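Local coordinates for protein glycosyltransferase Gtf1 (Streptococcus pneumoniae, PDB 4PQG) that belongs to the GT-B glycosyltransferases, pairing two Rossmann-like domains with an added antiparallel beta-sheet domain, and holds uridine-5'-diphosphate in this structure, at residues A33-F36 and R37-L41; I71-Y74 and N75-D79; A211-S215 and L216-K220; W345-K348 and A349-A353; I450-S453 and S454-E458. All blocks are in the same frame, centred on the assembly; numbering follows the deposited sequence.

Contact 1 (A33-F36 and R37-L41); sequences AGVF and RKLNL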
loop_
_atom_site.group_PDB
_atom_site.type_symbol
_atom_site.label_atom_id
_atom_site.label_comp_id
_atom_site.label_asym_id
_atom_site.label_seq_id
_atom_site.Cartn_x
_atom_site.Cartn_y
_atom_site.Cartn_z
ATOM N N ALA A 33 3.605 -1.853 -12.070
ATOM C CA ALA A 33 3.581 -3.217 -12.584
ATOM C C ALA A 33 2.756 -3.328 -13.857
ATOM O O ALA A 33 3.129 -4.068 -14.773
ATOM C CB ALA A 33 3.049 -4.177 -11.527
ATOM N N GLY A 34 1.626 -2.614 -13.900
ATOM C CA GLY A 34 0.785 -2.547 -15.100
ATOM C C GLY A 34 1.520 -1.945 -16.278
ATOM O O GLY A 34 1.347 -2.383 -17.417
ATOM N N VAL A 35 2.340 -0.937 -16.003
ATOM C CA VAL A 35 3.160 -0.286 -17.024
ATOM C C VAL A 35 4.253 -1.227 -17.540
ATOM O O VAL A 35 4.468 -1.338 -18.753
ATOM C CB VAL A 35 3.832 1.000 -16.501
ATOM C CG1 VAL A 35 4.913 1.467 -17.468
ATOM C CG2 VAL A 35 2.801 2.102 -16.273
ATOM N N PHE A 36 4.947 -1.894 -16.623
ATOM C CA PHE A 36 6.013 -2.810 -17.004
ATOM C C PHE A 36 5.497 -3.986 -17.830
ATOM O O PHE A 36 6.172 -4.412 -18.768
ATOM C CB PHE A 36 6.814 -3.268 -15.791
ATOM C CG PHE A 36 7.592 -2.160 -15.126
ATOM C CD1 PHE A 36 7.979 -1.029 -15.840
ATOM C CD2 PHE A 36 7.960 -2.264 -13.790
ATOM C CE1 PHE A 36 8.706 -0.021 -15.240
ATOM C CE2 PHE A 36 8.703 -1.262 -13.182
ATOM C CZ PHE A 36 9.076 -0.135 -13.904
ATOM N N ARG A 37 4.310 -4.487 -17.496
ATOM C CA ARG A 37 3.670 -5.539 -18.277
ATOM C C ARG A 37 3.399 -5.074 -19.707
ATOM O O ARG A 37 3.695 -5.792 -20.672
ATOM C CB ARG A 37 2.367 -6.011 -17.625
ATOM C CG ARG A 37 2.570 -6.852 -16.378
ATOM C CD ARG A 37 1.311 -7.605 -15.973
ATOM N NE ARG A 37 0.169 -6.728 -15.723
ATOM C CZ ARG A 37 -0.187 -6.238 -14.534
ATOM N NH1 ARG A 37 0.499 -6.525 -13.431
ATOM N NH2 ARG A 37 -1.247 -5.447 -14.459
ATOM N N LYS A 38 2.852 -3.869 -19.831
ATOM C CA LYS A 38 2.525 -3.301 -21.133
ATOM C C LYS A 38 3.768 -3.105 -21.968
ATOM O O LYS A 38 3.749 -3.362 -23.169
ATOM C CB LYS A 38 1.807 -1.962 -20.974
ATOM C CG LYS A 38 0.306 -2.070 -20.804
ATOM C CD LYS A 38 -0.271 -0.715 -20.406
ATOM C CE LYS A 38 -1.780 -0.662 -20.555
ATOM N NZ LYS A 38 -2.455 -1.672 -19.705
ATOM N N LEU A 39 4.844 -2.640 -21.333
ATOM C CA LEU A 39 6.104 -2.432 -22.019
ATOM C C LEU A 39 6.878 -3.735 -22.218
ATOM O O LEU A 39 8.051 -3.710 -22.600
ATOM C CB LEU A 39 6.961 -1.405 -21.274
ATOM C CG LEU A 39 6.494 0.050 -21.261
ATOM C CD1 LEU A 39 7.358 0.855 -20.305
ATOM C CD2 LEU A 39 6.500 0.671 -22.661
ATOM N N ASN A 40 6.221 -4.865 -21.965
ATOM C CA ASN A 40 6.877 -6.178 -21.989
ATOM C C ASN A 40 8.258 -6.177 -21.345
ATOM O O ASN A 40 9.230 -6.652 -21.929
ATOM C CB ASN A 40 6.969 -6.718 -23.416
ATOM C CG ASN A 40 6.190 -7.994 -23.594
ATOM O OD1 ASN A 40 6.768 -9.083 -23.631
ATOM N ND2 ASN A 40 4.867 -7.877 -23.668
ATOM N N LEU A 41 8.342 -5.620 -20.142
ATOM C CA LEU A 41 9.613 -5.517 -19.439
ATOM C C LEU A 41 9.594 -6.459 -18.259
ATOM O O LEU A 41 8.556 -6.630 -17.616
ATOM C CB LEU A 41 9.874 -4.085 -18.967
ATOM C CG LEU A 41 10.111 -3.018 -20.038
ATOM C CD1 LEU A 41 10.354 -1.670 -19.378
ATOM C CD2 LEU A 41 11.271 -3.377 -20.963
#
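The side chain of Arg-37 folds back over the helical turn before it, laying one face of its guanidinium group against the backbone of Ala-33 and Gly-34. This is the last turn of helix 24-38, which a Schellman motif closes ahead of strand 42-47 in a beta-alpha-beta unit of the N-terminal Rossmann-like domain. A bend at chi3 (-58°) turns the arginine back, bringing NH2 to 3.6 Å from Gly-34 CA, where the glycine has no side chain. Gln-69 completes the arrangement, since its amide bonds both Arg-37 NH1 and Ala-33 O. On another side of the helix Val-35 and Leu-39 lie alongside each other, pointing the same way, with Val-35 CG1 3.8 Å from Leu-39 CD1; both pack on Trp-501 of helix 494-508. Phe-36 meets the same tryptophan edge-to-face and reaches strands 10-15 and 42-47, while Leu-41 CD1 comes obliquely to the Phe-36 ring, 4.3 Å from Phe-36 CD1. The helix ends as Asn-40 takes positive phi (42°) and its N bonds Arg-37 O at 3.0 Å. The reversal turns the chain so that Leu-41 N donates to Phe-36 O at 2.8 Å, almost straight at 170°.

Contact 2 (I71-Y74 and N75-D79); sequences IWLY and NHFTD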
loop_
_atom_site.group_PDB
_atom_site.type_symbol
_atom_site.label_atom_id
_atom_site.label_comp_id
_atom_site.label_asym_id
_atom_site.label_seq_id
_atom_site.Cartn_x
_atom_site.Cartn_y
_atom_site.Cartn_z
ATOM N N ILE A 71 8.188 -11.178 -5.566
ATOM C CA ILE A 71 9.214 -11.800 -4.712
ATOM C C ILE A 71 8.938 -11.469 -3.241
ATOM O O ILE A 71 8.743 -10.299 -2.883
ATOM C CB ILE A 71 10.641 -11.339 -5.078
ATOM C CG1 ILE A 71 11.044 -11.925 -6.439
ATOM C CG2 ILE A 71 11.632 -11.808 -4.012
ATOM C CD1 ILE A 71 12.356 -11.416 -7.007
ATOM N N TRP A 72 8.870 -12.503 -2.409
ATOM C CA TRP A 72 8.790 -12.337 -0.970
ATOM C C TRP A 72 10.112 -12.759 -0.425
ATOM O O TRP A 72 10.583 -13.867 -0.712
ATOM C CB TRP A 72 7.637 -13.149 -0.370
ATOM C CG TRP A 72 7.520 -13.032 1.144
ATOM C CD1 TRP A 72 7.761 -11.909 1.941
ATOM C CD2 TRP A 72 7.143 -14.087 2.089
ATOM N NE1 TRP A 72 7.564 -12.196 3.268
ATOM C CE2 TRP A 72 7.186 -13.481 3.425
ATOM C CE3 TRP A 72 6.794 -15.425 1.967
ATOM C CZ2 TRP A 72 6.879 -14.200 4.567
ATOM C CZ3 TRP A 72 6.478 -16.136 3.129
ATOM C CH2 TRP A 72 6.542 -15.541 4.398
ATOM N N LEU A 73 10.763 -11.854 0.306
ATOM C CA LEU A 73 12.104 -12.100 0.842
ATOM C C LEU A 73 12.297 -13.518 1.431
ATOM O O LEU A 73 13.264 -14.225 1.093
ATOM C CB LEU A 73 12.462 -11.023 1.882
ATOM C CG LEU A 73 13.686 -11.234 2.791
ATOM C CD1 LEU A 73 14.993 -11.187 1.996
ATOM C CD2 LEU A 73 13.714 -10.209 3.923
ATOM N N TYR A 74 11.385 -13.934 2.305
ATOM C CA TYR A 74 11.583 -15.168 3.091
ATOM C C TYR A 74 11.381 -16.447 2.257
ATOM O O TYR A 74 11.970 -17.483 2.527
ATOM C CB TYR A 74 10.697 -15.142 4.348
ATOM C CG TYR A 74 11.092 -14.016 5.286
ATOM C CD1 TYR A 74 12.075 -14.215 6.256
ATOM C CD2 TYR A 74 10.502 -12.740 5.177
ATOM C CE1 TYR A 74 12.456 -13.191 7.112
ATOM C CE2 TYR A 74 10.870 -11.705 6.021
ATOM C CZ TYR A 74 11.861 -11.936 6.974
ATOM O OH TYR A 74 12.278 -10.943 7.806
ATOM N N ASN A 75 10.543 -16.341 1.237
ATOM C CA ASN A 75 10.242 -17.434 0.295
ATOM C C ASN A 75 11.341 -17.638 -0.766
ATOM O O ASN A 75 11.508 -18.748 -1.304
ATOM C CB ASN A 75 8.905 -17.098 -0.409
ATOM C CG ASN A 75 8.611 -18.006 -1.579
ATOM O OD1 ASN A 75 8.727 -17.598 -2.732
ATOM N ND2 ASN A 75 8.267 -19.260 -1.289
ATOM N N HIS A 76 12.083 -16.565 -1.046
ATOM C CA HIS A 76 13.012 -16.476 -2.180
ATOM C C HIS A 76 14.124 -17.478 -2.128
ATOM O O HIS A 76 14.560 -17.976 -3.171
ATOM C CB HIS A 76 13.612 -15.074 -2.276
ATOM C CG HIS A 76 14.632 -14.914 -3.379
ATOM N ND1 HIS A 76 14.293 -14.874 -4.680
ATOM C CD2 HIS A 76 16.018 -14.772 -3.329
ATOM C CE1 HIS A 76 15.407 -14.718 -5.429
ATOM N NE2 HIS A 76 16.459 -14.651 -4.597
ATOM N N PHE A 77 14.576 -17.785 -0.916
ATOM C CA PHE A 77 15.628 -18.757 -0.703
ATOM C C PHE A 77 15.146 -20.204 -0.823
ATOM O O PHE A 77 15.934 -21.127 -0.660
ATOM C CB PHE A 77 16.265 -18.547 0.675
ATOM C CG PHE A 77 16.848 -17.172 0.883
ATOM C CD1 PHE A 77 18.153 -16.896 0.504
ATOM C CD2 PHE A 77 16.100 -16.167 1.493
ATOM C CE1 PHE A 77 18.715 -15.635 0.708
ATOM C CE2 PHE A 77 16.646 -14.900 1.701
ATOM C CZ PHE A 77 17.961 -14.634 1.312
ATOM N N THR A 78 13.852 -20.414 -1.036
ATOM C CA THR A 78 13.322 -21.752 -1.166
ATOM C C THR A 78 12.870 -21.978 -2.607
ATOM O O THR A 78 12.887 -21.058 -3.435
ATOM C CB THR A 78 12.122 -22.022 -0.211
ATOM O OG1 THR A 78 10.915 -21.490 -0.775
ATOM C CG2 THR A 78 12.369 -21.428 1.207
ATOM N N ASP A 79 12.423 -23.191 -2.901
ATOM C CA ASP A 79 11.917 -23.483 -4.238
ATOM C C ASP A 79 10.389 -23.523 -4.295
ATOM O O ASP A 79 9.822 -23.937 -5.304
ATOM C CB ASP A 79 12.528 -24.788 -4.763
ATOM C CG ASP A 79 12.003 -26.026 -4.048
ATOM O OD1 ASP A 79 11.109 -25.955 -3.167
ATOM O OD2 ASP A 79 12.500 -27.114 -4.370
HETATM O O HOH W 1 9.859 -15.096 -3.490
#
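This local contact rounds the turn by which edge strand 70-72 of the N-terminal parallel sheet passes into the short, weakly bonded helix 73-76. The sheet belongs to the Rossmann-like half of the GT-B fold, and the turn faces the added antiparallel sheet, where Tyr-183 OH bonds Tyr-74 O. Trp-72 O receives weak hydrogen bonds from both Asn-75 N and His-76 N. The indole and the Asn-75 amide have nearly parallel planes, 6° apart, and the touching atom is Asn-75 CB, 3.6 Å from Trp-72 CE3. With its CG anti to the backbone N (chi1 169°), the asparagine directs its amide to two partners: ND2 bonds Ile-80 O, and OD1 takes a hydrogen from a water that also accepts from Trp-72 N. Leu-73 and Phe-77 run side by side, Leu-73 CD1 lying 4.1 Å from Phe-77 CE2, and both pack on Phe-212 of helix 205-215. His-76 ND1 lies 4.1 Å from Ile-71 CG2. Thr-78, just past the short helix, grips Asn-75 O twice: by its N at 2.9 Å and, on a lone pair in the carbonyl plane, by its OG1, also at 2.9 Å.

Contact 3 (A211-S215 and L216-K220); sequences AFMKS and LNLNK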
loop_
_atom_site.group_PDB
_atom_site.type_symbol
_atom_site.label_atom_id
_atom_site.label_comp_id
_atom_site.label_asym_id
_atom_site.label_seq_id
_atom_site.Cartn_x
_atom_site.Cartn_y
_atom_site.Cartn_z
ATOM N N ALA A 211 22.371 -10.992 1.707
ATOM C CA ALA A 211 22.435 -12.296 1.045
ATOM C C ALA A 211 21.367 -12.411 -0.019
ATOM O O ALA A 211 21.607 -12.936 -1.113
ATOM C CB ALA A 211 22.278 -13.417 2.071
ATOM N N PHE A 212 20.168 -11.934 0.313
ATOM C CA PHE A 212 19.100 -11.845 -0.658
ATOM C C PHE A 212 19.516 -11.003 -1.881
ATOM O O PHE A 212 19.418 -11.460 -3.038
ATOM C CB PHE A 212 17.842 -11.246 -0.032
ATOM C CG PHE A 212 16.815 -10.857 -1.060
ATOM C CD1 PHE A 212 16.020 -11.827 -1.661
ATOM C CD2 PHE A 212 16.685 -9.538 -1.459
ATOM C CE1 PHE A 212 15.091 -11.475 -2.636
ATOM C CE2 PHE A 212 15.763 -9.174 -2.435
ATOM C CZ PHE A 212 14.965 -10.151 -3.026
ATOM N N MET A 213 19.991 -9.791 -1.623
ATOM C CA MET A 213 20.422 -8.900 -2.705
ATOM C C MET A 213 21.478 -9.551 -3.608
ATOM O O MET A 213 21.362 -9.494 -4.828
ATOM C CB MET A 213 20.923 -7.572 -2.157
ATOM C CG MET A 213 19.843 -6.694 -1.525
ATOM S SD MET A 213 18.547 -6.119 -2.642
ATOM C CE MET A 213 19.452 -4.917 -3.621
ATOM N N LYS A 214 22.477 -10.189 -3.003
ATOM C CA LYS A 214 23.559 -10.846 -3.753
ATOM C C LYS A 214 23.003 -11.992 -4.582
ATOM O O LYS A 214 23.428 -12.196 -5.721
ATOM C CB LYS A 214 24.669 -11.336 -2.809
ATOM C CG LYS A 214 25.433 -10.192 -2.171
ATOM C CD LYS A 214 26.655 -10.664 -1.413
ATOM C CE LYS A 214 27.441 -9.473 -0.893
ATOM N NZ LYS A 214 28.225 -8.794 -1.961
ATOM N N SER A 215 22.022 -12.704 -4.023
ATOM C CA SER A 215 21.330 -13.791 -4.731
ATOM C C SER A 215 20.586 -13.345 -5.998
ATOM O O SER A 215 20.187 -14.192 -6.792
ATOM C CB SER A 215 20.378 -14.574 -3.798
ATOM O OG SER A 215 19.031 -14.111 -3.868
ATOM N N LEU A 216 20.366 -12.040 -6.170
ATOM C CA LEU A 216 19.740 -11.537 -7.406
ATOM C C LEU A 216 20.705 -11.524 -8.588
ATOM O O LEU A 216 20.266 -11.488 -9.741
ATOM C CB LEU A 216 19.149 -10.125 -7.225
ATOM C CG LEU A 216 18.098 -9.988 -6.119
ATOM C CD1 LEU A 216 17.728 -8.528 -5.880
ATOM C CD2 LEU A 216 16.868 -10.828 -6.430
ATOM N N ASN A 217 22.003 -11.527 -8.294
ATOM C CA ASN A 217 23.043 -11.505 -9.317
ATOM C C ASN A 217 22.815 -10.305 -10.233
ATOM O O ASN A 217 22.651 -10.450 -11.451
ATOM C CB ASN A 217 23.082 -12.836 -10.090
ATOM C CG ASN A 217 23.665 -13.972 -9.262
ATOM O OD1 ASN A 217 24.565 -13.759 -8.454
ATOM N ND2 ASN A 217 23.155 -15.183 -9.458
ATOM N N LEU A 218 22.771 -9.125 -9.616
ATOM C CA LEU A 218 22.446 -7.886 -10.326
ATOM C C LEU A 218 23.473 -7.577 -11.418
ATOM O O LEU A 218 24.675 -7.659 -11.171
ATOM C CB LEU A 218 22.370 -6.717 -9.339
ATOM C CG LEU A 218 21.188 -6.724 -8.367
ATOM C CD1 LEU A 218 21.318 -5.584 -7.366
ATOM C CD2 LEU A 218 19.876 -6.652 -9.128
ATOM N N ASN A 219 22.986 -7.236 -12.612
ATOM C CA ASN A 219 23.840 -6.818 -13.729
ATOM C C ASN A 219 23.799 -5.304 -13.853
ATOM O O ASN A 219 22.878 -4.659 -13.348
ATOM C CB ASN A 219 23.362 -7.417 -15.064
ATOM C CG ASN A 219 23.342 -8.944 -15.071
ATOM O OD1 ASN A 219 22.345 -9.555 -15.469
ATOM N ND2 ASN A 219 24.442 -9.565 -14.657
ATOM N N LYS A 220 24.784 -4.745 -14.553
ATOM C CA LYS A 220 24.854 -3.316 -14.795
ATOM C C LYS A 220 23.597 -2.796 -15.511
ATOM O O LYS A 220 23.197 -1.665 -15.289
ATOM C CB LYS A 220 26.116 -2.975 -15.586
ATOM C CG LYS A 220 26.584 -1.538 -15.434
ATOM C CD LYS A 220 27.648 -1.192 -16.477
ATOM C CE LYS A 220 27.678 0.303 -16.782
ATOM N NZ LYS A 220 26.392 0.780 -17.382
HETATM O O HOH W 2 23.343 -8.811 -6.728
#
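At the C-terminal end of helix 205-215 the backbone tightens: Leu-216 N donates to Met-213 O at 3.0 Å and only weakly to Phe-212 O, Asn-217 N donates to Lys-214 O, and the chain then leaves the helix at Asn-217 with positive phi (55°). Both of the stronger bonds span three residues and reach their carbonyls from well above the plane. Phe-212 O, only weakly bonded by Leu-216 N, also accepts from Ser-215 OG, 2.8 Å away and lying in the carbonyl plane on a lone pair. The same hydroxyl meets His-76 NE2, so the serine joins the helix end to the turn after strand 70-72. Met-213 O has a second partner in a water that donates to it and accepts from Leu-218 N, bridging the helix end to the departing chain.

Leu-216 carries the apolar part. Its two methyls come to the far end of the Phe-212 ring, CD2 obliquely at 4.0 Å from Phe-212 CZ and CD1 at 4.0 Å from Phe-212 CE2, while CD1 also comes within 4.1 Å of Met-213 SD. The methionine chain is bent at both chi2 and chi3 (-64° and -72°), which carries CE on to Leu-218 CD1 at 4.2 Å. Met-213, Leu-216 and Leu-218 all pack on strand 10-15 of the parallel sheet, through Ile-14 and Tyr-12. Phe-212 turns to the other neighbour, meeting the His-76 ring edge-to-face, so the helix end lies between the Rossmann-like sheet and the turn after its edge strand, just before the chain enters strand 223-226.

Contact 4 (W345-K348 and A349-A353); sequences WLVK and AVIEA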
loop_
_atom_site.group_PDB
_atom_site.type_symbol
_atom_site.label_atom_id
_atom_site.label_comp_id
_atom_site.label_asym_id
_atom_site.label_seq_id
_atom_site.Cartn_x
_atom_site.Cartn_y
_atom_site.Cartn_z
ATOM N N TRP A 345 -13.346 16.340 9.331
ATOM C CA TRP A 345 -13.710 17.651 8.803
ATOM C C TRP A 345 -14.712 17.554 7.690
ATOM O O TRP A 345 -15.658 18.352 7.645
ATOM C CB TRP A 345 -12.480 18.438 8.357
ATOM C CG TRP A 345 -11.484 18.728 9.458
ATOM C CD1 TRP A 345 -11.676 18.627 10.830
ATOM C CD2 TRP A 345 -10.104 19.220 9.307
ATOM N NE1 TRP A 345 -10.544 18.989 11.511
ATOM C CE2 TRP A 345 -9.566 19.353 10.667
ATOM C CE3 TRP A 345 -9.287 19.524 8.225
ATOM C CZ2 TRP A 345 -8.270 19.784 10.909
ATOM C CZ3 TRP A 345 -7.973 19.948 8.475
ATOM C CH2 TRP A 345 -7.481 20.082 9.792
ATOM N N LEU A 346 -14.543 16.580 6.787
ATOM C CA LEU A 346 -15.507 16.385 5.703
ATOM C C LEU A 346 -16.882 15.964 6.209
ATOM O O LEU A 346 -17.912 16.449 5.705
ATOM C CB LEU A 346 -15.018 15.344 4.680
ATOM C CG LEU A 346 -13.740 15.698 3.916
ATOM C CD1 LEU A 346 -13.395 14.557 2.967
ATOM C CD2 LEU A 346 -13.930 17.008 3.158
ATOM N N VAL A 347 -16.906 15.048 7.175
ATOM C CA VAL A 347 -18.172 14.583 7.725
ATOM C C VAL A 347 -18.955 15.767 8.325
ATOM O O VAL A 347 -20.132 15.967 7.988
ATOM C CB VAL A 347 -17.990 13.427 8.749
ATOM C CG1 VAL A 347 -19.295 13.119 9.471
ATOM C CG2 VAL A 347 -17.492 12.165 8.053
ATOM N N LYS A 348 -18.299 16.557 9.178
ATOM C CA LYS A 348 -18.915 17.773 9.760
ATOM C C LYS A 348 -19.378 18.814 8.723
ATOM O O LYS A 348 -20.421 19.464 8.893
ATOM C CB LYS A 348 -17.984 18.409 10.790
ATOM C CG LYS A 348 -17.640 17.457 11.929
ATOM C CD LYS A 348 -17.030 18.174 13.118
ATOM C CE LYS A 348 -16.899 17.230 14.301
ATOM N NZ LYS A 348 -16.531 18.000 15.522
ATOM N N ALA A 349 -18.606 18.957 7.646
ATOM C CA ALA A 349 -18.974 19.828 6.539
ATOM C C ALA A 349 -20.233 19.326 5.838
ATOM O O ALA A 349 -21.137 20.123 5.521
ATOM C CB ALA A 349 -17.824 19.949 5.551
ATOM N N VAL A 350 -20.298 18.014 5.615
ATOM C CA VAL A 350 -21.446 17.396 4.954
ATOM C C VAL A 350 -22.708 17.503 5.820
ATOM O O VAL A 350 -23.767 17.834 5.300
ATOM C CB VAL A 350 -21.158 15.945 4.487
ATOM C CG1 VAL A 350 -22.409 15.270 3.932
ATOM C CG2 VAL A 350 -20.076 15.960 3.419
ATOM N N ILE A 351 -22.583 17.253 7.124
ATOM C CA ILE A 351 -23.687 17.469 8.078
ATOM C C ILE A 351 -24.258 18.886 7.963
ATOM O O ILE A 351 -25.476 19.074 7.976
ATOM C CB ILE A 351 -23.261 17.181 9.543
ATOM C CG1 ILE A 351 -22.945 15.695 9.721
ATOM C CG2 ILE A 351 -24.337 17.624 10.547
ATOM C CD1 ILE A 351 -22.101 15.416 10.953
ATOM N N GLU A 352 -23.367 19.862 7.829
ATOM C CA GLU A 352 -23.733 21.266 7.748
ATOM C C GLU A 352 -24.401 21.591 6.410
ATOM O O GLU A 352 -25.469 22.212 6.383
ATOM C CB GLU A 352 -22.491 22.134 7.993
ATOM C CG GLU A 352 -22.711 23.637 8.011
ATOM C CD GLU A 352 -23.462 24.136 9.243
ATOM O OE1 GLU A 352 -23.496 23.431 10.281
ATOM O OE2 GLU A 352 -24.012 25.257 9.161
ATOM N N ALA A 353 -23.790 21.152 5.311
ATOM C CA ALA A 353 -24.335 21.395 3.978
ATOM C C ALA A 353 -25.703 20.742 3.810
ATOM O O ALA A 353 -26.560 21.251 3.075
ATOM C CB ALA A 353 -23.375 20.913 2.899
#
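Val-347 O receives Ile-351 N at 2.9 Å, a straight bond of 170° that lies nearly along the C=O axis. The same carbonyl is flanked by the isoleucine side chain: Ile-351 CG1 passes 3.3 Å from Val-347 O, and CD1 continues to Val-347 CG1 at 3.9 Å, the two apolar chains meeting at a slant. Ile-351 reaches there because its CG1 is set beside the backbone N (chi1 -66°), pointing back down the helix, and both residues rest on Ile-377 of helix 371-380. One residue earlier, Val-350 brings CG2 to 3.2 Å from Leu-346 O, the carbonyl that its N bonds at 2.9 Å. These are regular i+4 to i hydrogen bonds of helix 343-353, the crossover helix of a beta-alpha-beta unit between strands 330-334 and 361-365 in the C-terminal Rossmann-like domain of the GT-B fold. Leu-346, Val-347 and Val-350 pack on Phe-362 of the second strand, whereas Leu-346 and Ala-349 touch Tyr-465 of helix 458-474. The small Ala-349 CB sits 3.4 Å from Trp-345 O, which also accepts from Ala-349 N. Farther out, the extended Lys-348 chain carries NZ to a salt bridge with Glu-458, and Glu-352 OE1 pairs with Lys-355 NZ.

Contact 5 (I450-S453 and S454-E458); sequences IPSS and SDHVE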
loop_
_atom_site.group_PDB
_atom_site.type_symbol
_atom_site.label_atom_id
_atom_site.label_comp_id
_atom_site.label_asym_id
_atom_site.label_seq_id
_atom_site.Cartn_x
_atom_site.Cartn_y
_atom_site.Cartn_z
ATOM N N ILE A 450 -9.798 25.274 -1.496
ATOM C CA ILE A 450 -10.116 26.005 -0.278
ATOM C C ILE A 450 -8.831 26.417 0.433
ATOM O O ILE A 450 -7.991 25.565 0.711
ATOM C CB ILE A 450 -11.034 25.164 0.632
ATOM C CG1 ILE A 450 -12.345 24.879 -0.120
ATOM C CG2 ILE A 450 -11.252 25.849 1.986
ATOM C CD1 ILE A 450 -13.373 24.063 0.631
ATOM N N PRO A 451 -8.669 27.729 0.725
ATOM C CA PRO A 451 -7.478 28.196 1.432
ATOM C C PRO A 451 -7.320 27.401 2.709
ATOM O O PRO A 451 -8.307 27.100 3.362
ATOM C CB PRO A 451 -7.811 29.657 1.774
ATOM C CG PRO A 451 -8.849 30.051 0.784
ATOM C CD PRO A 451 -9.641 28.811 0.508
ATOM N N SER A 452 -6.089 27.031 3.034
ATOM C CA SER A 452 -5.808 26.274 4.240
ATOM C C SER A 452 -5.031 27.176 5.180
ATOM O O SER A 452 -4.278 28.045 4.737
ATOM C CB SER A 452 -4.981 25.027 3.909
ATOM O OG SER A 452 -4.869 24.151 5.028
ATOM N N SER A 453 -5.216 26.973 6.477
ATOM C CA SER A 453 -4.438 27.711 7.473
ATOM C C SER A 453 -3.766 26.748 8.451
ATOM O O SER A 453 -4.286 25.661 8.718
ATOM C CB SER A 453 -5.327 28.709 8.212
ATOM O OG SER A 453 -4.574 29.466 9.135
ATOM N N SER A 454 -2.615 27.146 8.985
ATOM C CA SER A 454 -1.875 26.289 9.911
ATOM C C SER A 454 -2.585 26.101 11.261
ATOM O O SER A 454 -2.393 25.074 11.917
ATOM C CB SER A 454 -0.440 26.789 10.104
ATOM O OG SER A 454 -0.417 28.091 10.659
ATOM N N ASP A 455 -3.418 27.060 11.669
ATOM C CA ASP A 455 -4.135 26.905 12.942
ATOM C C ASP A 455 -5.338 25.948 12.862
ATOM O O ASP A 455 -5.841 25.493 13.893
ATOM C CB ASP A 455 -4.500 28.256 13.582
ATOM C CG ASP A 455 -5.234 29.180 12.639
ATOM O OD1 ASP A 455 -5.905 28.695 11.690
ATOM O OD2 ASP A 455 -5.134 30.408 12.854
ATOM N N HIS A 456 -5.779 25.645 11.638
ATOM C CA HIS A 456 -6.775 24.600 11.364
ATOM C C HIS A 456 -7.996 24.672 12.250
ATOM O O HIS A 456 -8.337 23.691 12.913
ATOM C CB HIS A 456 -6.140 23.205 11.445
ATOM C CG HIS A 456 -5.074 22.958 10.404
ATOM N ND1 HIS A 456 -3.767 22.905 10.706
ATOM C CD2 HIS A 456 -5.167 22.767 9.026
ATOM C CE1 HIS A 456 -3.056 22.687 9.586
ATOM N NE2 HIS A 456 -3.914 22.604 8.559
ATOM N N VAL A 457 -8.659 25.830 12.276
ATOM C CA VAL A 457 -9.872 26.015 13.090
ATOM C C VAL A 457 -11.020 25.186 12.503
ATOM O O VAL A 457 -11.488 25.451 11.396
ATOM C CB VAL A 457 -10.292 27.506 13.190
ATOM C CG1 VAL A 457 -11.481 27.673 14.133
ATOM C CG2 VAL A 457 -9.118 28.374 13.629
ATOM N N GLU A 458 -11.463 24.185 13.255
ATOM C CA GLU A 458 -12.492 23.251 12.802
ATOM C C GLU A 458 -13.805 23.912 12.349
ATOM O O GLU A 458 -14.328 23.580 11.283
ATOM C CB GLU A 458 -12.760 22.194 13.870
ATOM C CG GLU A 458 -13.647 21.061 13.391
ATOM C CD GLU A 458 -14.169 20.197 14.524
ATOM O OE1 GLU A 458 -15.033 20.670 15.297
ATOM O OE2 GLU A 458 -13.726 19.038 14.633
#
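A type I beta turn from Ser-453 to His-456 shapes the surface loop between strand 447-450 and helix 458-474. Its closing bond runs from His-456 N to Ser-453 O at 3.3 Å, bent to 137° and reaching the oxygen from well above the carbonyl plane. The imidazole of His-456 folds back over the same carbonyl: Ser-453 O stands 3.0 Å above the ring plane, over its centre, and lies 3.0 Å from His-456 CD2. This is a carbonyl facing a ring, and neither ring nitrogen is bonded to that oxygen. His-456 CG lies beside the backbone N (chi1 -64°), which brings the ring against the Ser-453 carbonyl. In the GT-B fold this loop follows an edge strand of the C-terminal Rossmann-like sheet, where Ile-450 pairs with Gly-430 and Asp-432 through the backbone. Ser-453 OG donates to Asp-455 OD1 at 3.0 Å, meeting the carboxylate from above its plane. After the turn Val-457 takes the N-cap position of helix 458-474. Ser-452 OG, on the strand side of the turn, comes obliquely toward the imidazole, 4.0 Å from His-456 NE2.

From the N terminus, contact 1 closes helix 24-38 before strand 42-47, contact 2 rounds the turn after strand 70-72, and contact 3 ends helix 205-215 once the chain returns from the antiparallel sheet. All five are local and follow in series; none nests or crosses. Contacts 2 and 3, far apart in sequence, meet directly, with Phe-212 packed among Leu-73, His-76 and Phe-77. In the C-terminal domain contact 4 lies within helix 343-353 and contact 5 in the loop before helix 458-474; Lys-348 with Glu-458 and Trp-345 against His-456 join them. The two pairs lie on opposite sides of the chain's centre, with contacts 2 and 4 about 48 Å apart between centres.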